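Local coordinates for protein cryptochrome DASH, chloroplastic/mitochondrial (Arabidopsis thaliana, PDB 2J4D) that repairs cyclobutane pyrimidine dimers in single-stranded DNA as a flavin- and folate-binding photolyase and may also serve as a photoreceptor, at residues Y26-S31 with K60-S65; T42-R47 with N55-K60. One frame throughout, in Å; residues are numbered along the deposited sequence.

Overall arrangement
Contacts 1 and 2 both use helix 56-63, at its last turn and its beginning respectively, in the alpha/beta domain of this photolyase-family protein. Contact 2 is core: strand 41-46 of the parallel sheet meets the first turns of the helix through buried leucine, alanine, phenylalanine and asparagine side chains. Contact 1 is only partly buried and nearer the surface, where the loop 26-31 brushes one tryptophan from the last turn of the helix. Neither has a hydrogen bond between its segments. Their centres lie about 11 Å apart, they share Lys60, and they touch where Thr42 CG2 packs against Ser65 OG (3.3 Å) and Leu28 reaches Tyr59.

Contact 1: Y26-S31 with K60-S65; sequences YALPSS and KAWSSS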
loop_
_atom_site.group_PDB
_atom_site.type_symbol
_atom_site.label_atom_id
_atom_site.label_comp_id
_atom_site.label_asym_id
_atom_site.label_seq_id
_atom_site.Cartn_x
_atom_site.Cartn_y
_atom_site.Cartn_z
ATOM N N TYR A 26 -6.929 19.246 -11.261
ATOM C CA TYR A 26 -6.631 19.645 -9.889
ATOM C C TYR A 26 -5.530 20.695 -9.729
ATOM O O TYR A 26 -5.113 20.991 -8.614
ATOM C CB TYR A 26 -6.277 18.398 -9.073
ATOM C CG TYR A 26 -7.450 17.453 -8.915
ATOM C CD1 TYR A 26 -8.407 17.657 -7.921
ATOM C CD2 TYR A 26 -7.643 16.399 -9.804
ATOM C CE1 TYR A 26 -9.538 16.831 -7.822
ATOM C CE2 TYR A 26 -8.761 15.575 -9.717
ATOM C CZ TYR A 26 -9.707 15.797 -8.727
ATOM O OH TYR A 26 -10.827 14.992 -8.661
ATOM N N ALA A 27 -5.078 21.269 -10.836
ATOM C CA ALA A 27 -4.015 22.275 -10.798
ATOM C C ALA A 27 -4.385 23.530 -10.006
ATOM O O ALA A 27 -5.544 23.951 -9.999
ATOM C CB ALA A 27 -3.625 22.659 -12.221
ATOM N N LEU A 28 -3.396 24.121 -9.336
ATOM C CA LEU A 28 -3.616 25.339 -8.560
ATOM C C LEU A 28 -3.842 26.453 -9.582
ATOM O O LEU A 28 -2.961 26.749 -10.384
ATOM C CB LEU A 28 -2.380 25.671 -7.715
ATOM C CG LEU A 28 -2.535 26.176 -6.271
ATOM C CD1 LEU A 28 -1.344 27.069 -5.934
ATOM C CD2 LEU A 28 -3.817 26.953 -6.090
ATOM N N PRO A 29 -5.025 27.089 -9.555
ATOM C CA PRO A 29 -5.392 28.173 -10.476
ATOM C C PRO A 29 -4.322 29.248 -10.620
ATOM O O PRO A 29 -3.990 29.673 -11.730
ATOM C CB PRO A 29 -6.680 28.725 -9.867
ATOM C CG PRO A 29 -7.273 27.524 -9.196
ATOM C CD PRO A 29 -6.067 26.910 -8.531
ATOM N N SER A 30 -3.789 29.694 -9.490
ATOM C CA SER A 30 -2.760 30.718 -9.505
ATOM C C SER A 30 -1.896 30.674 -8.257
ATOM O O SER A 30 -2.347 30.276 -7.184
ATOM C CB SER A 30 -3.392 32.108 -9.625
ATOM O OG SER A 30 -2.409 33.121 -9.500
ATOM N N SER A 31 -0.642 31.073 -8.432
ATOM C CA SER A 31 0.316 31.119 -7.343
ATOM C C SER A 31 0.408 32.570 -6.893
ATOM O O SER A 31 1.281 32.913 -6.098
ATOM C CB SER A 31 1.710 30.693 -7.812
ATOM O OG SER A 31 1.667 29.799 -8.902
ATOM N N LYS A 60 3.996 22.511 0.979
ATOM C CA LYS A 60 4.620 23.295 2.047
ATOM C C LYS A 60 6.073 23.630 1.733
ATOM O O LYS A 60 6.569 24.709 2.087
ATOM C CB LYS A 60 4.514 22.544 3.378
ATOM C CG LYS A 60 5.095 23.283 4.585
ATOM C CD LYS A 60 4.535 24.696 4.744
ATOM C CE LYS A 60 4.848 25.280 6.123
ATOM N NZ LYS A 60 3.683 25.181 7.059
ATOM N N ALA A 61 6.754 22.706 1.067
ATOM C CA ALA A 61 8.149 22.910 0.687
ATOM C C ALA A 61 8.230 24.054 -0.326
ATOM O O ALA A 61 9.062 24.960 -0.211
ATOM C CB ALA A 61 8.707 21.641 0.076
ATOM N N TRP A 62 7.350 24.004 -1.316
ATOM C CA TRP A 62 7.301 25.014 -2.361
ATOM C C TRP A 62 6.943 26.398 -1.832
ATOM O O TRP A 62 7.574 27.388 -2.194
ATOM C CB TRP A 62 6.283 24.598 -3.421
ATOM C CG TRP A 62 5.999 25.648 -4.448
ATOM C CD1 TRP A 62 6.795 26.013 -5.499
ATOM C CD2 TRP A 62 4.825 26.459 -4.533
ATOM N NE1 TRP A 62 6.181 27.000 -6.237
ATOM C CE2 TRP A 62 4.972 27.293 -5.665
ATOM C CE3 TRP A 62 3.659 26.562 -3.762
ATOM C CZ2 TRP A 62 3.996 28.220 -6.045
ATOM C CZ3 TRP A 62 2.686 27.485 -4.141
ATOM C CH2 TRP A 62 2.864 28.300 -5.273
ATOM N N SER A 63 5.942 26.464 -0.966
ATOM C CA SER A 63 5.492 27.745 -0.442
ATOM C C SER A 63 6.396 28.357 0.622
ATOM O O SER A 63 6.229 29.518 0.981
ATOM C CB SER A 63 4.066 27.620 0.105
ATOM O OG SER A 63 4.013 26.699 1.174
ATOM N N SER A 64 7.363 27.592 1.114
ATOM C CA SER A 64 8.254 28.118 2.137
ATOM C C SER A 64 9.707 28.209 1.673
ATOM O O SER A 64 10.623 28.286 2.493
ATOM C CB SER A 64 8.165 27.248 3.388
ATOM O OG SER A 64 8.679 25.957 3.138
ATOM N N SER A 65 9.913 28.214 0.363
ATOM C CA SER A 65 11.256 28.281 -0.205
ATOM C C SER A 65 11.233 28.994 -1.552
ATOM O O SER A 65 10.166 29.355 -2.052
ATOM C CB SER A 65 11.789 26.872 -0.440
ATOM O OG SER A 65 11.083 26.264 -1.514
#
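Ser31 of the irregular segment 26-31 meets Trp62 on the last turn of helix 56-63, with the backbones well apart: the closest CA atoms, those of Ser31 and Ser63, are 9.3 Å from each other. Segment 26-31 belongs to the connection between helix 12-26 and strand 41-46, the central strand of the five-stranded parallel sheet in the photolyase alpha/beta domain, and here it passes the helix that follows that strand. No hydrogen bond joins the two segments, and the long reach of the indole bridges most of the gap.

The Trp62 side chain is extended from the helix, its CG anti to the backbone N (chi1 172°), which carries the six-membered part of the indole out to the loop. Ser31 comes to the rim of that ring, close to its plane, with CB 3.7 Å from Trp62 CH2. Its hydroxyl lies a little farther off, Ser31 OG being 4.0 Å from Trp62 CZ2, so the methylene does most of the touching. Ser31 is poorly ordered, and the exact placing of its hydroxyl deserves caution. Leu28 approaches the same ring obliquely through one methyl, CD1, which stands 4.4 Å from Trp62 CZ3, a loose apolar contact. Val34 and Pro214 also touch the indole, while the backbone of Leu28 is tied to that of Ile213.

Beyond Trp62 the helix runs out into serines, two of whose hydroxyls fold back onto carbonyls of its last turn. Ser65 OG donates to Ala61 O at 2.7 Å and is also bonded to Arg36 NH2; the backbone oxygen of Trp62 takes a bond from Arg36 NE. One residue earlier, Ser64 OG donates to Lys60 O over 2.7 Å, 22° out of the carbonyl plane.

Contact 2: T42-R47 with N55-K60; sequences TILWFR and NDALYK
In the first beta-alpha-beta unit of the parallel sheet, strand 41-46 packs against helix 56-63 through Leu44, whose CA lies 6.7 Å from that of Leu58. Leu44 divides its two methyls between neighbouring helix residues: CD1 rests on Ala57 CB at 3.8 Å, and CD2 presses on Leu58 CD1 at 3.5 Å, tighter than usual for two carbons. A chi1 of 177° turns Leu44 CG away from its own backbone N, and the branch is held out toward the helix. An alanine here would lack both methyls and is likely to open a gap beneath Ala57 and Leu58. This strand–helix pairing lies within the HUP-type alpha/beta domain of class-1 photolyases, where the chain continues from the helix into strand 67-74. Near the start of the helix, Phe46 CE1 lies 3.8 Å from Asn55 ND2, with ring and amide planes perpendicular. Asn55 is the N-cap residue: its OD1 accepts from Leu58 N at 2.9 Å, nearly straight at 170°, although the donor sits well above the carbonyl plane. His142 NE2 also bonds to Asn55 OD1, while Asn55 ND2 is hydrogen-bonded to Arg51 O, which fixes the turn of the amide.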
loop_
_atom_site.group_PDB
_atom_site.type_symbol
_atom_site.label_atom_id
_atom_site.label_comp_id
_atom_site.label_asym_id
_atom_site.label_seq_id
_atom_site.Cartn_x
_atom_site.Cartn_y
_atom_site.Cartn_z
ATOM N N THR A 42 15.153 24.390 0.129
ATOM C CA THR A 42 14.500 23.390 0.961
ATOM C C THR A 42 14.694 22.038 0.282
ATOM O O THR A 42 14.825 21.951 -0.942
ATOM C CB THR A 42 12.980 23.639 1.126
ATOM O OG1 THR A 42 12.447 22.700 2.072
ATOM C CG2 THR A 42 12.252 23.448 -0.199
ATOM N N ILE A 43 14.737 20.988 1.084
ATOM C CA ILE A 43 14.880 19.646 0.557
ATOM C C ILE A 43 13.555 18.941 0.815
ATOM O O ILE A 43 13.010 19.042 1.913
ATOM C CB ILE A 43 16.010 18.879 1.287
ATOM C CG1 ILE A 43 17.369 19.449 0.869
ATOM C CG2 ILE A 43 15.900 17.368 0.993
ATOM C CD1 ILE A 43 18.547 18.967 1.716
ATOM N N LEU A 44 13.027 18.264 -0.201
ATOM C CA LEU A 44 11.788 17.504 -0.056
ATOM C C LEU A 44 12.192 16.030 -0.063
ATOM O O LEU A 44 12.665 15.503 -1.074
ATOM C CB LEU A 44 10.823 17.779 -1.216
ATOM C CG LEU A 44 9.507 16.983 -1.201
ATOM C CD1 LEU A 44 8.748 17.215 0.103
ATOM C CD2 LEU A 44 8.653 17.414 -2.399
ATOM N N TRP A 45 12.008 15.377 1.076
ATOM C CA TRP A 45 12.374 13.972 1.231
ATOM C C TRP A 45 11.167 13.050 1.032
ATOM O O TRP A 45 10.237 13.034 1.844
ATOM C CB TRP A 45 13.015 13.781 2.614
ATOM C CG TRP A 45 13.249 12.358 3.045
ATOM C CD1 TRP A 45 13.596 11.300 2.260
ATOM C CD2 TRP A 45 13.165 11.856 4.383
ATOM N NE1 TRP A 45 13.730 10.162 3.028
ATOM C CE2 TRP A 45 13.472 10.477 4.335
ATOM C CE3 TRP A 45 12.864 12.441 5.624
ATOM C CZ2 TRP A 45 13.485 9.669 5.481
ATOM C CZ3 TRP A 45 12.878 11.640 6.763
ATOM C CH2 TRP A 45 13.187 10.267 6.682
ATOM N N PHE A 46 11.203 12.300 -0.069
ATOM C CA PHE A 46 10.147 11.360 -0.438
ATOM C C PHE A 46 10.348 9.991 0.207
ATOM O O PHE A 46 11.473 9.507 0.329
ATOM C CB PHE A 46 10.126 11.151 -1.962
ATOM C CG PHE A 46 9.427 12.247 -2.738
ATOM C CD1 PHE A 46 8.053 12.186 -2.970
ATOM C CD2 PHE A 46 10.153 13.297 -3.294
ATOM C CE1 PHE A 46 7.409 13.148 -3.750
ATOM C CE2 PHE A 46 9.523 14.272 -4.079
ATOM C CZ PHE A 46 8.145 14.197 -4.309
ATOM N N ARG A 47 9.245 9.375 0.616
ATOM C CA ARG A 47 9.282 8.034 1.176
ATOM C C ARG A 47 8.156 7.253 0.511
ATOM O O ARG A 47 8.339 6.762 -0.602
ATOM C CB ARG A 47 9.146 8.068 2.696
ATOM C CG ARG A 47 10.497 8.347 3.373
ATOM C CD ARG A 47 10.532 7.885 4.832
ATOM N NE ARG A 47 9.732 8.759 5.674
ATOM C CZ ARG A 47 9.666 8.677 6.997
ATOM N NH1 ARG A 47 10.351 7.746 7.648
ATOM N NH2 ARG A 47 8.936 9.560 7.670
ATOM N N ASN A 55 -0.175 16.563 -2.618
ATOM C CA ASN A 55 0.980 16.291 -1.771
ATOM C C ASN A 55 1.262 17.522 -0.909
ATOM O O ASN A 55 1.847 18.493 -1.396
ATOM C CB ASN A 55 2.208 15.991 -2.640
ATOM C CG ASN A 55 3.404 15.530 -1.820
ATOM O OD1 ASN A 55 3.606 15.980 -0.701
ATOM N ND2 ASN A 55 4.202 14.640 -2.383
ATOM N N ASP A 56 0.846 17.475 0.358
ATOM C CA ASP A 56 1.051 18.589 1.284
ATOM C C ASP A 56 2.508 18.882 1.603
ATOM O O ASP A 56 2.870 20.037 1.854
ATOM C CB ASP A 56 0.313 18.347 2.604
ATOM C CG ASP A 56 -1.172 18.568 2.486
ATOM O OD1 ASP A 56 -1.577 19.452 1.706
ATOM O OD2 ASP A 56 -1.934 17.871 3.178
ATOM N N ALA A 57 3.344 17.848 1.631
ATOM C CA ALA A 57 4.760 18.076 1.923
ATOM C C ALA A 57 5.362 18.903 0.784
ATOM O O ALA A 57 6.096 19.868 1.020
ATOM C CB ALA A 57 5.496 16.741 2.078
ATOM N N LEU A 58 5.046 18.515 -0.450
ATOM C CA LEU A 58 5.516 19.224 -1.635
ATOM C C LEU A 58 4.974 20.653 -1.623
ATOM O O LEU A 58 5.697 21.610 -1.897
ATOM C CB LEU A 58 5.032 18.514 -2.901
ATOM C CG LEU A 58 5.255 19.239 -4.233
ATOM C CD1 LEU A 58 6.742 19.452 -4.460
ATOM C CD2 LEU A 58 4.662 18.418 -5.376
ATOM N N TYR A 59 3.693 20.805 -1.305
ATOM C CA TYR A 59 3.124 22.146 -1.272
ATOM C C TYR A 59 3.807 23.035 -0.228
ATOM O O TYR A 59 4.148 24.185 -0.510
ATOM C CB TYR A 59 1.622 22.112 -0.972
ATOM C CG TYR A 59 1.008 23.490 -1.057
ATOM C CD1 TYR A 59 0.573 24.003 -2.277
ATOM C CD2 TYR A 59 0.961 24.320 0.060
ATOM C CE1 TYR A 59 0.111 25.310 -2.386
ATOM C CE2 TYR A 59 0.506 25.629 -0.039
ATOM C CZ TYR A 59 0.086 26.117 -1.265
ATOM O OH TYR A 59 -0.333 27.420 -1.376
ATOM N N LYS A 60 3.996 22.511 0.979
ATOM C CA LYS A 60 4.620 23.295 2.047
ATOM C C LYS A 60 6.073 23.630 1.733
ATOM O O LYS A 60 6.569 24.709 2.087
ATOM C CB LYS A 60 4.514 22.544 3.378
ATOM C CG LYS A 60 5.095 23.283 4.585
ATOM C CD LYS A 60 4.535 24.696 4.744
ATOM C CE LYS A 60 4.848 25.280 6.123
ATOM N NZ LYS A 60 3.683 25.181 7.059
#